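Local coordinates for protein glutathione S-transferase domain (Burkholderia graminis, PDB 4MF5) that binds glutathione and probably transfers it to electrophilic substrates, at residues L43-L48 against P94-P99; E61-P66 against T123-P128; Y135-W140 against W195-Q200; Q188-R193 against P231-A236. One frame throughout, in Å; residues are numbered along the deposited sequence.

Contact 1: residues L43-L48 against P94-P99; sequences LQLYSL and PAIIDP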
loop_
_atom_site.group_PDB
_atom_site.type_symbol
_atom_site.label_atom_id
_atom_site.label_comp_id
_atom_site.label_asym_id
_atom_site.label_seq_id
_atom_site.Cartn_x
_atom_site.Cartn_y
_atom_site.Cartn_z
ATOM N N LEU A 43 13.590 -12.305 16.008
ATOM C CA LEU A 43 13.311 -11.317 14.997
ATOM C C LEU A 43 13.855 -9.961 15.449
ATOM O O LEU A 43 13.625 -9.515 16.595
ATOM C CB LEU A 43 11.810 -11.263 14.763
ATOM C CG LEU A 43 11.337 -10.297 13.669
ATOM C CD1 LEU A 43 10.096 -10.837 12.963
ATOM C CD2 LEU A 43 11.076 -8.902 14.227
ATOM N N GLN A 44 14.569 -9.290 14.541
ATOM C CA GLN A 44 15.163 -7.988 14.802
ATOM C C GLN A 44 14.246 -6.928 14.201
ATOM O O GLN A 44 13.902 -6.993 13.023
ATOM C CB GLN A 44 16.527 -7.924 14.125
ATOM C CG GLN A 44 17.495 -9.023 14.584
ATOM C CD GLN A 44 17.954 -8.809 16.002
ATOM O OE1 GLN A 44 18.528 -7.763 16.327
ATOM N NE2 GLN A 44 17.715 -9.787 16.868
ATOM N N LEU A 45 13.876 -5.946 15.014
ATOM C CA LEU A 45 13.009 -4.842 14.595
ATOM C C LEU A 45 13.801 -3.548 14.657
ATOM O O LEU A 45 14.323 -3.201 15.711
ATOM C CB LEU A 45 11.796 -4.743 15.521
ATOM C CG LEU A 45 10.901 -3.531 15.299
ATOM C CD1 LEU A 45 10.229 -3.572 13.933
ATOM C CD2 LEU A 45 9.867 -3.417 16.407
ATOM N N TYR A 46 13.850 -2.824 13.535
ATOM C CA TYR A 46 14.556 -1.542 13.438
ATOM C C TYR A 46 13.476 -0.503 13.201
ATOM O O TYR A 46 12.878 -0.445 12.129
ATOM C CB TYR A 46 15.592 -1.598 12.324
ATOM C CG TYR A 46 16.490 -2.826 12.396
ATOM C CD1 TYR A 46 17.659 -2.843 13.149
ATOM C CD2 TYR A 46 16.148 -3.974 11.693
ATOM C CE1 TYR A 46 18.454 -3.977 13.195
ATOM C CE2 TYR A 46 16.937 -5.106 11.744
ATOM C CZ TYR A 46 18.087 -5.107 12.493
ATOM O OH TYR A 46 18.848 -6.252 12.501
ATOM N N SER A 47 13.145 0.261 14.241
ATOM C CA SER A 47 11.935 1.060 14.202
ATOM C C SER A 47 12.003 2.278 15.103
ATOM O O SER A 47 12.990 2.530 15.793
ATOM C CB SER A 47 10.761 0.145 14.564
ATOM O OG SER A 47 9.517 0.751 14.247
ATOM N N LEU A 48 10.899 3.014 15.083
ATOM C CA LEU A 48 10.658 4.188 15.911
ATOM C C LEU A 48 9.161 4.157 16.169
ATOM O O LEU A 48 8.424 3.729 15.297
ATOM C CB LEU A 48 11.031 5.465 15.159
ATOM C CG LEU A 48 11.049 6.793 15.912
ATOM C CD1 LEU A 48 12.149 6.816 16.962
ATOM C CD2 LEU A 48 11.225 7.931 14.917
ATOM N N PRO A 94 9.266 1.021 9.547
ATOM C CA PRO A 94 10.087 -0.021 10.150
ATOM C C PRO A 94 10.713 -0.942 9.117
ATOM O O PRO A 94 10.297 -0.997 7.950
ATOM C CB PRO A 94 9.058 -0.790 10.983
ATOM C CG PRO A 94 7.835 -0.730 10.111
ATOM C CD PRO A 94 7.846 0.623 9.494
ATOM N N ALA A 95 11.683 -1.712 9.594
ATOM C CA ALA A 95 12.216 -2.840 8.831
ATOM C C ALA A 95 12.543 -3.940 9.823
ATOM O O ALA A 95 12.750 -3.681 11.016
ATOM C CB ALA A 95 13.447 -2.411 8.043
ATOM N N ILE A 96 12.577 -5.180 9.329
ATOM C CA ILE A 96 12.893 -6.343 10.148
ATOM C C ILE A 96 13.923 -7.233 9.480
ATOM O O ILE A 96 14.076 -7.233 8.260
ATOM C CB ILE A 96 11.625 -7.190 10.467
ATOM C CG1 ILE A 96 11.014 -7.802 9.207
ATOM C CG2 ILE A 96 10.618 -6.378 11.258
ATOM C CD1 ILE A 96 10.073 -8.945 9.458
ATOM N N ILE A 97 14.574 -8.041 10.304
ATOM C CA ILE A 97 15.215 -9.275 9.829
ATOM C C ILE A 97 14.727 -10.396 10.726
ATOM O O ILE A 97 14.979 -10.364 11.942
ATOM C CB ILE A 97 16.756 -9.229 9.862
ATOM C CG1 ILE A 97 17.288 -8.120 8.939
ATOM C CG2 ILE A 97 17.310 -10.592 9.443
ATOM C CD1 ILE A 97 18.732 -7.756 9.198
ATOM N N ASP A 98 14.006 -11.354 10.148
ATOM C CA ASP A 98 13.608 -12.542 10.902
ATOM C C ASP A 98 14.708 -13.575 10.701
ATOM O O ASP A 98 14.844 -14.076 9.591
ATOM C CB ASP A 98 12.266 -13.076 10.438
ATOM C CG ASP A 98 11.760 -14.222 11.304
ATOM O OD1 ASP A 98 12.523 -14.656 12.213
ATOM O OD2 ASP A 98 10.620 -14.676 11.070
ATOM N N PRO A 99 15.486 -13.941 11.751
ATOM C CA PRO A 99 16.543 -14.938 11.550
ATOM C C PRO A 99 15.988 -16.296 11.150
ATOM O O PRO A 99 16.687 -17.077 10.495
ATOM C CB PRO A 99 17.234 -14.989 12.910
ATOM C CG PRO A 99 16.198 -14.571 13.883
ATOM C CD PRO A 99 15.395 -13.526 13.165
#
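Gln44 and Tyr46 pair with Ile97 and Ala95 as hydrogen-bonded pairs of two antiparallel strands. Gln44 N reaches Ile97 O at 2.8 Å, and Ile97 N returns to Gln44 O. One step on, Tyr46 N gives to Ala95 O at 2.9 Å, and Ala95 N answers to Tyr46 O. Between them, the non-hydrogen-bonded pair Leu45 and Ile96 brings Ile96 CA to 3.1 Å from Gln44 O, a CA-H...O contact.

The apolar contacts divide between the two faces. On the face of Leu45 and Ile96, the CG2 branch of Ile96 is met by Leu43 CD2 and Leu45 CD1, each at 3.9 Å, and helices 51-63 and 112-123 cover them. On the other face the Tyr46 ring turns its edge to the Ala95-Ile97 backbone; CG anti to the carbonyl carbon (chi1 -49°) brings Tyr46 OH to 3.6 Å from Ile97 CD1. There Gln44 OE1 bonds His70.

At the strand end Ser47 OG lies against CB of Pro94, which follows a cis peptide bond. This is the central strand pair of the thioredoxin-like domain, with its cis-proline beside the glutathione pocket.

Contact 2: residues E61-P66 against T123-P128; sequences EETGLP and TGQLIP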
loop_
_atom_site.group_PDB
_atom_site.type_symbol
_atom_site.label_atom_id
_atom_site.label_comp_id
_atom_site.label_asym_id
_atom_site.label_seq_id
_atom_site.Cartn_x
_atom_site.Cartn_y
_atom_site.Cartn_z
ATOM N N GLU A 61 3.666 -7.755 19.576
ATOM C CA GLU A 61 3.126 -7.892 20.918
ATOM C C GLU A 61 1.830 -8.689 20.933
ATOM O O GLU A 61 1.610 -9.478 21.848
ATOM C CB GLU A 61 2.907 -6.501 21.538
ATOM C CG GLU A 61 4.199 -5.749 21.816
ATOM C CD GLU A 61 5.042 -6.340 22.922
ATOM O OE1 GLU A 61 4.521 -7.135 23.732
ATOM O OE2 GLU A 61 6.234 -5.968 23.000
ATOM N N GLU A 62 0.973 -8.513 19.935
ATOM C CA GLU A 62 -0.284 -9.251 19.865
ATOM C C GLU A 62 -0.034 -10.741 19.683
ATOM O O GLU A 62 -0.687 -11.571 20.321
ATOM C CB GLU A 62 -1.144 -8.742 18.702
ATOM C CG GLU A 62 -1.735 -7.356 18.920
ATOM C CD GLU A 62 -2.962 -7.284 19.799
ATOM O OE1 GLU A 62 -3.380 -8.338 20.350
ATOM O OE2 GLU A 62 -3.513 -6.175 19.936
ATOM N N THR A 63 0.876 -11.087 18.777
ATOM C CA THR A 63 1.140 -12.480 18.469
ATOM C C THR A 63 2.062 -13.136 19.478
ATOM O O THR A 63 2.165 -14.351 19.481
ATOM C CB THR A 63 1.741 -12.670 17.072
ATOM O OG1 THR A 63 3.015 -12.015 16.992
ATOM C CG2 THR A 63 0.775 -12.192 15.994
ATOM N N GLY A 64 2.765 -12.346 20.284
ATOM C CA GLY A 64 3.713 -12.859 21.250
ATOM C C GLY A 64 5.019 -13.346 20.648
ATOM O O GLY A 64 5.807 -13.985 21.355
ATOM N N LEU A 65 5.283 -13.059 19.377
ATOM C CA LEU A 65 6.519 -13.507 18.794
ATOM C C LEU A 65 7.682 -12.765 19.443
ATOM O O LEU A 65 7.667 -11.537 19.507
ATOM C CB LEU A 65 6.524 -13.211 17.296
ATOM C CG LEU A 65 7.675 -13.820 16.506
ATOM C CD1 LEU A 65 7.505 -15.313 16.357
ATOM C CD2 LEU A 65 7.792 -13.182 15.135
ATOM N N PRO A 66 8.747 -13.470 19.871
ATOM C CA PRO A 66 9.874 -12.732 20.449
ATOM C C PRO A 66 10.504 -11.786 19.442
ATOM O O PRO A 66 10.606 -12.100 18.252
ATOM C CB PRO A 66 10.855 -13.853 20.834
ATOM C CG PRO A 66 9.970 -15.061 21.042
ATOM C CD PRO A 66 8.921 -14.932 19.983
ATOM N N THR A 123 2.897 -17.126 11.782
ATOM C CA THR A 123 2.353 -17.921 12.895
ATOM C C THR A 123 0.851 -18.095 12.831
ATOM O O THR A 123 0.270 -18.671 13.745
ATOM C CB THR A 123 2.733 -17.349 14.257
ATOM O OG1 THR A 123 2.174 -16.035 14.364
ATOM C CG2 THR A 123 4.233 -17.290 14.449
ATOM N N GLY A 124 0.254 -17.787 11.686
ATOM C CA GLY A 124 -1.157 -18.113 11.473
ATOM C C GLY A 124 -2.057 -17.354 12.428
ATOM O O GLY A 124 -2.964 -17.942 13.027
ATOM N N GLN A 125 -1.803 -16.074 12.623
ATOM C CA GLN A 125 -2.599 -15.252 13.524
ATOM C C GLN A 125 -2.986 -13.936 12.881
ATOM O O GLN A 125 -2.190 -13.346 12.166
ATOM C CB GLN A 125 -1.807 -14.941 14.804
ATOM C CG GLN A 125 -1.486 -16.141 15.646
ATOM C CD GLN A 125 -0.713 -15.709 16.863
ATOM O OE1 GLN A 125 -1.274 -15.080 17.788
ATOM N NE2 GLN A 125 0.591 -15.994 16.866
ATOM N N LEU A 126 -4.197 -13.468 13.173
ATOM C CA LEU A 126 -4.622 -12.081 12.890
ATOM C C LEU A 126 -4.810 -11.811 11.403
ATOM O O LEU A 126 -4.840 -10.666 10.952
ATOM C CB LEU A 126 -3.726 -11.047 13.584
ATOM C CG LEU A 126 -3.722 -11.210 15.102
ATOM C CD1 LEU A 126 -2.821 -10.178 15.748
ATOM C CD2 LEU A 126 -5.124 -11.157 15.696
ATOM N N ILE A 127 -5.048 -12.876 10.654
ATOM C CA ILE A 127 -5.539 -12.781 9.288
ATOM C C ILE A 127 -6.547 -13.904 9.132
ATOM O O ILE A 127 -6.362 -14.965 9.710
ATOM C CB ILE A 127 -4.375 -12.847 8.264
ATOM C CG1 ILE A 127 -4.824 -12.412 6.871
ATOM C CG2 ILE A 127 -3.697 -14.215 8.284
ATOM C CD1 ILE A 127 -3.700 -12.231 5.886
ATOM N N PRO A 128 -7.626 -13.717 8.369
ATOM C CA PRO A 128 -8.550 -14.822 8.176
ATOM C C PRO A 128 -7.842 -16.008 7.522
ATOM O O PRO A 128 -6.933 -15.842 6.714
ATOM C CB PRO A 128 -9.594 -14.237 7.225
ATOM C CG PRO A 128 -9.597 -12.781 7.547
ATOM C CD PRO A 128 -8.137 -12.484 7.749
HETATM O O HOH W 1 -1.363 -14.671 20.587
#
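The side-chain amide of Gln125 lies against Thr63, crossing it obliquely. Its NE2 stands 3.5 Å from Thr63 CB and makes a weak hydrogen bond to Thr63 O, while Gln125 CD touches Thr63 CB and CG2 about equally. Beside it, Leu126 CD1 packs on Glu62 CB at 3.7 Å and reaches on to Thr63 CG2.

Water 1 supports the other end of the amide: it donates to Gln125 OE1 (2.8 Å) and to Glu62 O. OE1 through the water and NE2 by its weak bond thus both reach carbonyls at the end of helix 51-63. In the conformer of Thr123 given, Gln125 NE2 also donates to Thr123 OG1 at 3.0 Å, with that oxygen tilted out of the amide plane. With CG anti to the carbonyl carbon (chi1 -65°) and the chain extended beyond it, Gln125 spans the gap from its own loop.

After each helix the chain leaves helical angles at a glycine with positive phi, Gly64 and Gly124. Helix 51-63 belongs to the thioredoxin-like domain, and 123-128 is the linker from that domain to the all-helical one.

Further out, Thr63 OG1 bonds Met59 O, one turn back in its helix, which fixes the methyl that faces Gln125 and Leu126. The Glu62 carboxylate forms a salt bridge with Arg243, and Leu126 rests on Tyr201 and shares a backbone hydrogen bond with Ile203.

Contact 3: residues Y135-W140 against W195-Q200; sequences YEAIQW and WILGDQ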
loop_
_atom_site.group_PDB
_atom_site.type_symbol
_atom_site.label_atom_id
_atom_site.label_comp_id
_atom_site.label_asym_id
_atom_site.label_seq_id
_atom_site.Cartn_x
_atom_site.Cartn_y
_atom_site.Cartn_z
ATOM N N TYR A 135 -7.737 -12.274 1.135
ATOM C CA TYR A 135 -7.683 -11.185 0.161
ATOM C C TYR A 135 -8.403 -9.937 0.658
ATOM O O TYR A 135 -7.955 -8.831 0.398
ATOM C CB TYR A 135 -8.168 -11.633 -1.228
ATOM C CG TYR A 135 -7.245 -12.653 -1.832
ATOM C CD1 TYR A 135 -5.922 -12.349 -2.131
ATOM C CD2 TYR A 135 -7.671 -13.953 -2.049
ATOM C CE1 TYR A 135 -5.048 -13.292 -2.615
ATOM C CE2 TYR A 135 -6.815 -14.902 -2.529
ATOM C CZ TYR A 135 -5.500 -14.585 -2.796
ATOM O OH TYR A 135 -4.651 -15.563 -3.262
ATOM N N GLU A 136 -9.515 -10.106 1.367
ATOM C CA GLU A 136 -10.189 -8.974 1.972
ATOM C C GLU A 136 -9.295 -8.253 2.983
ATOM O O GLU A 136 -9.277 -7.018 3.040
ATOM C CB GLU A 136 -11.509 -9.423 2.596
ATOM C CG GLU A 136 -12.382 -8.275 3.031
ATOM C CD GLU A 136 -13.682 -8.716 3.647
ATOM O OE1 GLU A 136 -13.737 -9.741 4.336
ATOM O OE2 GLU A 136 -14.678 -8.022 3.435
ATOM N N ALA A 137 -8.569 -9.023 3.793
ATOM C CA ALA A 137 -7.610 -8.436 4.718
ATOM C C ALA A 137 -6.551 -7.647 3.980
ATOM O O ALA A 137 -6.215 -6.522 4.358
ATOM C CB ALA A 137 -6.960 -9.510 5.589
ATOM N N ILE A 138 -5.988 -8.240 2.921
ATOM C CA ILE A 138 -4.963 -7.572 2.150
ATOM C C ILE A 138 -5.517 -6.299 1.525
ATOM O O ILE A 138 -4.854 -5.256 1.521
ATOM C CB ILE A 138 -4.360 -8.536 1.087
ATOM C CG1 ILE A 138 -3.595 -9.682 1.790
ATOM C CG2 ILE A 138 -3.441 -7.768 0.125
ATOM C CD1 ILE A 138 -3.151 -10.779 0.853
ATOM N N GLN A 139 -6.749 -6.364 1.007
ATOM C CA GLN A 139 -7.438 -5.184 0.481
ATOM C C GLN A 139 -7.474 -4.050 1.506
ATOM O O GLN A 139 -7.123 -2.908 1.201
ATOM C CB GLN A 139 -8.844 -5.603 0.066
ATOM C CG GLN A 139 -9.771 -4.469 -0.321
ATOM C CD GLN A 139 -11.169 -4.996 -0.413
ATOM O OE1 GLN A 139 -11.604 -5.443 -1.469
ATOM N NE2 GLN A 139 -11.853 -5.040 0.721
ATOM N N TRP A 140 -7.924 -4.330 2.729
ATOM C CA TRP A 140 -8.022 -3.254 3.717
ATOM C C TRP A 140 -6.642 -2.767 4.175
ATOM O O TRP A 140 -6.489 -1.578 4.464
ATOM C CB TRP A 140 -8.955 -3.646 4.888
ATOM C CG TRP A 140 -10.379 -3.610 4.464
ATOM C CD1 TRP A 140 -11.190 -4.661 4.165
ATOM C CD2 TRP A 140 -11.160 -2.424 4.221
ATOM N NE1 TRP A 140 -12.440 -4.196 3.752
ATOM C CE2 TRP A 140 -12.433 -2.833 3.771
ATOM C CE3 TRP A 140 -10.909 -1.060 4.345
ATOM C CZ2 TRP A 140 -13.436 -1.919 3.432
ATOM C CZ3 TRP A 140 -11.913 -0.148 4.024
ATOM C CH2 TRP A 140 -13.155 -0.585 3.565
ATOM N N TRP A 195 -14.759 -4.892 14.253
ATOM C CA TRP A 195 -13.471 -4.539 13.692
ATOM C C TRP A 195 -13.633 -4.455 12.174
ATOM O O TRP A 195 -14.702 -4.752 11.621
ATOM C CB TRP A 195 -12.415 -5.587 14.101
ATOM C CG TRP A 195 -12.126 -5.601 15.548
ATOM C CD1 TRP A 195 -12.482 -6.557 16.445
ATOM C CD2 TRP A 195 -11.425 -4.597 16.294
ATOM N NE1 TRP A 195 -12.054 -6.228 17.698
ATOM C CE2 TRP A 195 -11.382 -5.035 17.632
ATOM C CE3 TRP A 195 -10.832 -3.371 15.959
ATOM C CZ2 TRP A 195 -10.765 -4.286 18.636
ATOM C CZ3 TRP A 195 -10.216 -2.646 16.951
ATOM C CH2 TRP A 195 -10.191 -3.097 18.270
ATOM N N ILE A 196 -12.570 -4.063 11.473
ATOM C CA ILE A 196 -12.687 -3.832 10.045
ATOM C C ILE A 196 -13.186 -5.070 9.284
ATOM O O ILE A 196 -13.983 -4.950 8.349
ATOM C CB ILE A 196 -11.382 -3.250 9.468
ATOM C CG1 ILE A 196 -11.191 -1.833 9.993
ATOM C CG2 ILE A 196 -11.374 -3.291 7.945
ATOM C CD1 ILE A 196 -9.795 -1.284 9.747
ATOM N N LEU A 197 -12.723 -6.264 9.673
ATOM C CA LEU A 197 -13.136 -7.495 9.005
ATOM C C LEU A 197 -14.330 -8.161 9.686
ATOM O O LEU A 197 -14.692 -9.265 9.309
ATOM C CB LEU A 197 -11.978 -8.481 8.897
ATOM C CG LEU A 197 -10.768 -7.919 8.145
ATOM C CD1 LEU A 197 -9.695 -8.988 8.046
ATOM C CD2 LEU A 197 -11.124 -7.409 6.764
ATOM N N GLY A 198 -14.972 -7.514 10.648
ATOM C CA GLY A 198 -16.125 -8.105 11.319
ATOM C C GLY A 198 -15.779 -8.421 12.753
ATOM O O GLY A 198 -15.242 -7.586 13.486
ATOM N N ASP A 199 -16.099 -9.643 13.173
ATOM C CA ASP A 199 -15.880 -10.014 14.547
ATOM C C ASP A 199 -14.418 -10.102 14.915
ATOM O O ASP A 199 -14.063 -9.843 16.065
ATOM C CB ASP A 199 -16.507 -11.380 14.861
ATOM C CG ASP A 199 -18.016 -11.356 14.932
ATOM O OD1 ASP A 199 -18.626 -10.275 15.019
ATOM O OD2 ASP A 199 -18.591 -12.465 14.955
ATOM N N GLN A 200 -13.564 -10.482 13.973
ATOM C CA GLN A 200 -12.181 -10.802 14.323
ATOM C C GLN A 200 -11.253 -9.618 14.096
ATOM O O GLN A 200 -11.098 -9.136 12.979
ATOM C CB GLN A 200 -11.695 -11.982 13.522
ATOM C CG GLN A 200 -12.533 -13.231 13.754
ATOM C CD GLN A 200 -12.671 -13.601 15.223
ATOM O OE1 GLN A 200 -13.773 -13.875 15.701
ATOM N NE2 GLN A 200 -11.555 -13.608 15.948
HETATM O O HOH W 2 -15.318 -9.417 6.505
#
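Ile196 and Leu197, the two central residues of a type I beta turn from Trp195 to Gly198, pack on helix 131-161 in the all-helical C-terminal domain of the glutathione S-transferase fold. The turn belongs to the loop joining helices 170-190 and 203-216, and backbone bonds between Trp195 and Gly198 close it in both directions.

Ile196 comes first, laying its CG2 methyl over one face of the Trp140 indole. The methyl stands 3.9 Å from the centroid of the five-membered ring, 22° off the normal, a CH-pi contact displaced toward the rim, with Trp140 CG the nearest atom at 3.6 Å. This branch lies anti to the backbone N because CG1 takes the place beside it (chi1 -69°). Ile196 N is held by Asp205, and Trp140 also meets Phe110 of the second subunit edge-to-face.

Leu197 follows, its side chain sliding past Glu136 and Trp140 in the opposite direction. Leu197 CD1 presses on Ala137 CB at 3.7 Å, where Pro128 adjoins both. Leu197 CD2 rests against Trp140 CD1 (3.8 Å) and, beside it, Glu136 CG.

A water-mediated link joins the Leu197 carbonyl to the helix. Glu136, extended beyond CG, forms a salt bridge with Arg189 through OE2, and its OE1 receives a 2.7 Å hydrogen bond from water 2, which donates its other proton to Leu197 O at 2.9 Å.

Contact 4: residues Q188-R193 against P231-A236; sequences QRLEGR and PNVQRA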
loop_
_atom_site.group_PDB
_atom_site.type_symbol
_atom_site.label_atom_id
_atom_site.label_comp_id
_atom_site.label_asym_id
_atom_site.label_seq_id
_atom_site.Cartn_x
_atom_site.Cartn_y
_atom_site.Cartn_z
ATOM N N GLN A 188 -18.415 3.936 7.668
ATOM C CA GLN A 188 -19.412 3.086 7.033
ATOM C C GLN A 188 -19.039 1.626 7.092
ATOM O O GLN A 188 -19.895 0.793 7.269
ATOM C CB GLN A 188 -19.673 3.536 5.592
ATOM C CG GLN A 188 -20.785 2.791 4.921
ATOM C CD GLN A 188 -22.094 2.967 5.697
ATOM O OE1 GLN A 188 -22.545 4.104 5.890
ATOM N NE2 GLN A 188 -22.648 1.863 6.231
ATOM N N ARG A 189 -17.753 1.315 6.963
ATOM C CA ARG A 189 -17.317 -0.063 7.041
ATOM C C ARG A 189 -17.537 -0.653 8.434
ATOM O O ARG A 189 -17.892 -1.824 8.600
ATOM C CB ARG A 189 -15.848 -0.157 6.637
ATOM C CG ARG A 189 -15.258 -1.529 6.781
ATOM C CD ARG A 189 -15.905 -2.515 5.875
ATOM N NE ARG A 189 -15.377 -3.808 6.149
ATOM C CZ ARG A 189 -15.724 -4.902 5.492
ATOM N NH1 ARG A 189 -15.207 -6.061 5.876
ATOM N NH2 ARG A 189 -16.550 -4.839 4.451
ATOM N N LEU A 190 -17.304 0.157 9.459
ATOM C CA LEU A 190 -17.417 -0.300 10.841
ATOM C C LEU A 190 -18.848 -0.363 11.329
ATOM O O LEU A 190 -19.097 -0.938 12.394
ATOM C CB LEU A 190 -16.575 0.577 11.759
ATOM C CG LEU A 190 -15.073 0.366 11.610
ATOM C CD1 LEU A 190 -14.346 1.520 12.294
ATOM C CD2 LEU A 190 -14.610 -0.961 12.167
ATOM N N GLU A 191 -19.806 0.185 10.582
ATOM C CA GLU A 191 -21.195 0.090 10.975
ATOM C C GLU A 191 -21.601 -1.366 11.010
ATOM O O GLU A 191 -21.519 -2.073 10.008
ATOM C CB GLU A 191 -22.064 0.886 10.006
ATOM C CG GLU A 191 -23.545 0.841 10.308
ATOM C CD GLU A 191 -23.883 1.337 11.696
ATOM O OE1 GLU A 191 -23.241 2.282 12.200
ATOM O OE2 GLU A 191 -24.839 0.779 12.279
ATOM N N GLY A 192 -22.042 -1.826 12.175
ATOM C CA GLY A 192 -22.469 -3.201 12.329
ATOM C C GLY A 192 -21.313 -4.181 12.448
ATOM O O GLY A 192 -21.555 -5.384 12.418
ATOM N N ARG A 193 -20.072 -3.704 12.595
ATOM C CA ARG A 193 -18.903 -4.562 12.735
ATOM C C ARG A 193 -18.120 -4.184 13.973
ATOM O O ARG A 193 -17.979 -3.005 14.305
ATOM C CB ARG A 193 -17.974 -4.455 11.512
ATOM C CG ARG A 193 -18.556 -5.016 10.234
ATOM C CD ARG A 193 -17.557 -5.018 9.075
ATOM N NE ARG A 193 -18.139 -5.670 7.903
ATOM C CZ ARG A 193 -18.936 -5.088 7.006
ATOM N NH1 ARG A 193 -19.222 -3.786 7.069
ATOM N NH2 ARG A 193 -19.452 -5.817 6.009
ATOM N N PRO A 231 -18.753 8.001 14.883
ATOM C CA PRO A 231 -18.882 7.295 16.169
ATOM C C PRO A 231 -18.369 5.847 16.131
ATOM O O PRO A 231 -17.802 5.380 17.124
ATOM C CB PRO A 231 -20.393 7.373 16.459
ATOM C CG PRO A 231 -21.023 7.631 15.131
ATOM C CD PRO A 231 -20.043 8.520 14.412
ATOM N N ASN A 232 -18.584 5.122 15.043
ATOM C CA ASN A 232 -18.014 3.789 14.950
ATOM C C ASN A 232 -16.488 3.809 14.996
ATOM O O ASN A 232 -15.862 2.965 15.629
ATOM C CB ASN A 232 -18.461 3.064 13.686
ATOM C CG ASN A 232 -19.899 2.647 13.733
ATOM O OD1 ASN A 232 -20.273 1.752 14.510
ATOM N ND2 ASN A 232 -20.684 3.213 12.883
ATOM N N VAL A 233 -15.878 4.762 14.298
ATOM C CA VAL A 233 -14.427 4.915 14.359
ATOM C C VAL A 233 -14.014 5.211 15.801
ATOM O O VAL A 233 -13.039 4.645 16.296
ATOM C CB VAL A 233 -13.926 6.015 13.406
ATOM C CG1 VAL A 233 -12.445 6.297 13.628
ATOM C CG2 VAL A 233 -14.175 5.641 11.961
ATOM N N GLN A 234 -14.741 6.093 16.485
ATOM C CA GLN A 234 -14.379 6.407 17.861
ATOM C C GLN A 234 -14.486 5.196 18.783
ATOM O O GLN A 234 -13.652 5.026 19.665
ATOM C CB GLN A 234 -15.267 7.540 18.407
ATOM C CG GLN A 234 -15.032 8.858 17.659
ATOM C CD GLN A 234 -15.504 10.042 18.448
ATOM O OE1 GLN A 234 -16.714 10.120 18.881
ATOM N NE2 GLN A 234 -14.634 10.946 18.692
ATOM N N ARG A 235 -15.512 4.381 18.590
ATOM C CA ARG A 235 -15.672 3.147 19.336
ATOM C C ARG A 235 -14.499 2.206 19.139
ATOM O O ARG A 235 -13.923 1.687 20.109
ATOM C CB ARG A 235 -16.961 2.454 18.860
ATOM C CG ARG A 235 -17.176 1.034 19.315
ATOM C CD ARG A 235 -18.478 0.408 18.828
ATOM N NE ARG A 235 -18.682 0.402 17.377
ATOM C CZ ARG A 235 -18.082 -0.398 16.502
ATOM N NH1 ARG A 235 -17.148 -1.262 16.919
ATOM N NH2 ARG A 235 -18.440 -0.343 15.221
ATOM N N ALA A 236 -14.167 1.954 17.886
ATOM C CA ALA A 236 -13.115 0.996 17.579
ATOM C C ALA A 236 -11.753 1.539 17.990
ATOM O O ALA A 236 -10.916 0.768 18.468
ATOM C CB ALA A 236 -13.165 0.631 16.105
HETATM O O HOH W 3 -22.167 -0.199 14.580
#
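Arg193 O is gripped by the guanidinium of Arg235: NH2 bonds it at 2.9 Å and NH1 adds a weak bond to the same oxygen. NH2 approaches nearly head-on to that carbonyl, though the N-H itself is bent and the oxygen lies out of the guanidinium plane. NH1 is also given to Glu194 O. The guanidinium, brought round by the bend at chi3, turns an edge to the type II turn that runs from Leu190 to Arg193 at the end of helix 170-190.

Asn232 OD1 accepts from Arg235 NH2 at 2.9 Å, within one turn of its own helix, and from water 3, which in turn accepts from Gly192 N. The other end of the same amide is held as well: Asn232 ND2 gives a hydrogen bond of 2.8 Å to Glu191 OE1. The carboxylate is met on its anti side, 28° out of its plane, and the carboxylate and amide planes stand 71° apart. The bond to CB of Glu191 points away from helix 231-242, but the bend at chi2 (58°) swings the carboxylate back to the amide.

Beneath this polar layer Leu190 enters helix 231-242 as a knob in the hole made by Asn232, Val233, Arg235 and Ala236. Leu190 CB meets Asn232 CB at 3.7 Å, and Leu190 CD1 reaches Val233 CG2 and Ala236 CB, each at 4.1 Å. Phe209 of helix 203-216 borders this packing. Ahead of the turn, Glu187 accepts the backbone N-H groups of Asn232 and Val233 at the start of the helix.

The arginine's charge probably stabilises the turn's carbonyl end, and the neutral amide joins it to Glu191 without a direct salt bridge.

In the fold
From the N terminus, strand 43-47 and helix 51-63 follow one another, and contact 1 closes the loop back to the first of them through strand 95-98. Contact 2 opens inside that loop and closes beyond it, so the two cross; Leu43 touches Leu65 and Pro66 where they meet. Contact 2 thereby links the thioredoxin-like domain to the connection leading into the helical domain. Pro128 and Ile127 then pack on contact 3, which joins helix 131-161 to the loop after helix 170-190. Contact 4, joining the end of helix 170-190 to helix 231-242, crosses contact 3, with Arg189 bridging to Glu136 and Ile196. Contact 4 lies about 32 Å from contact 1, between centres, across the chain's middle.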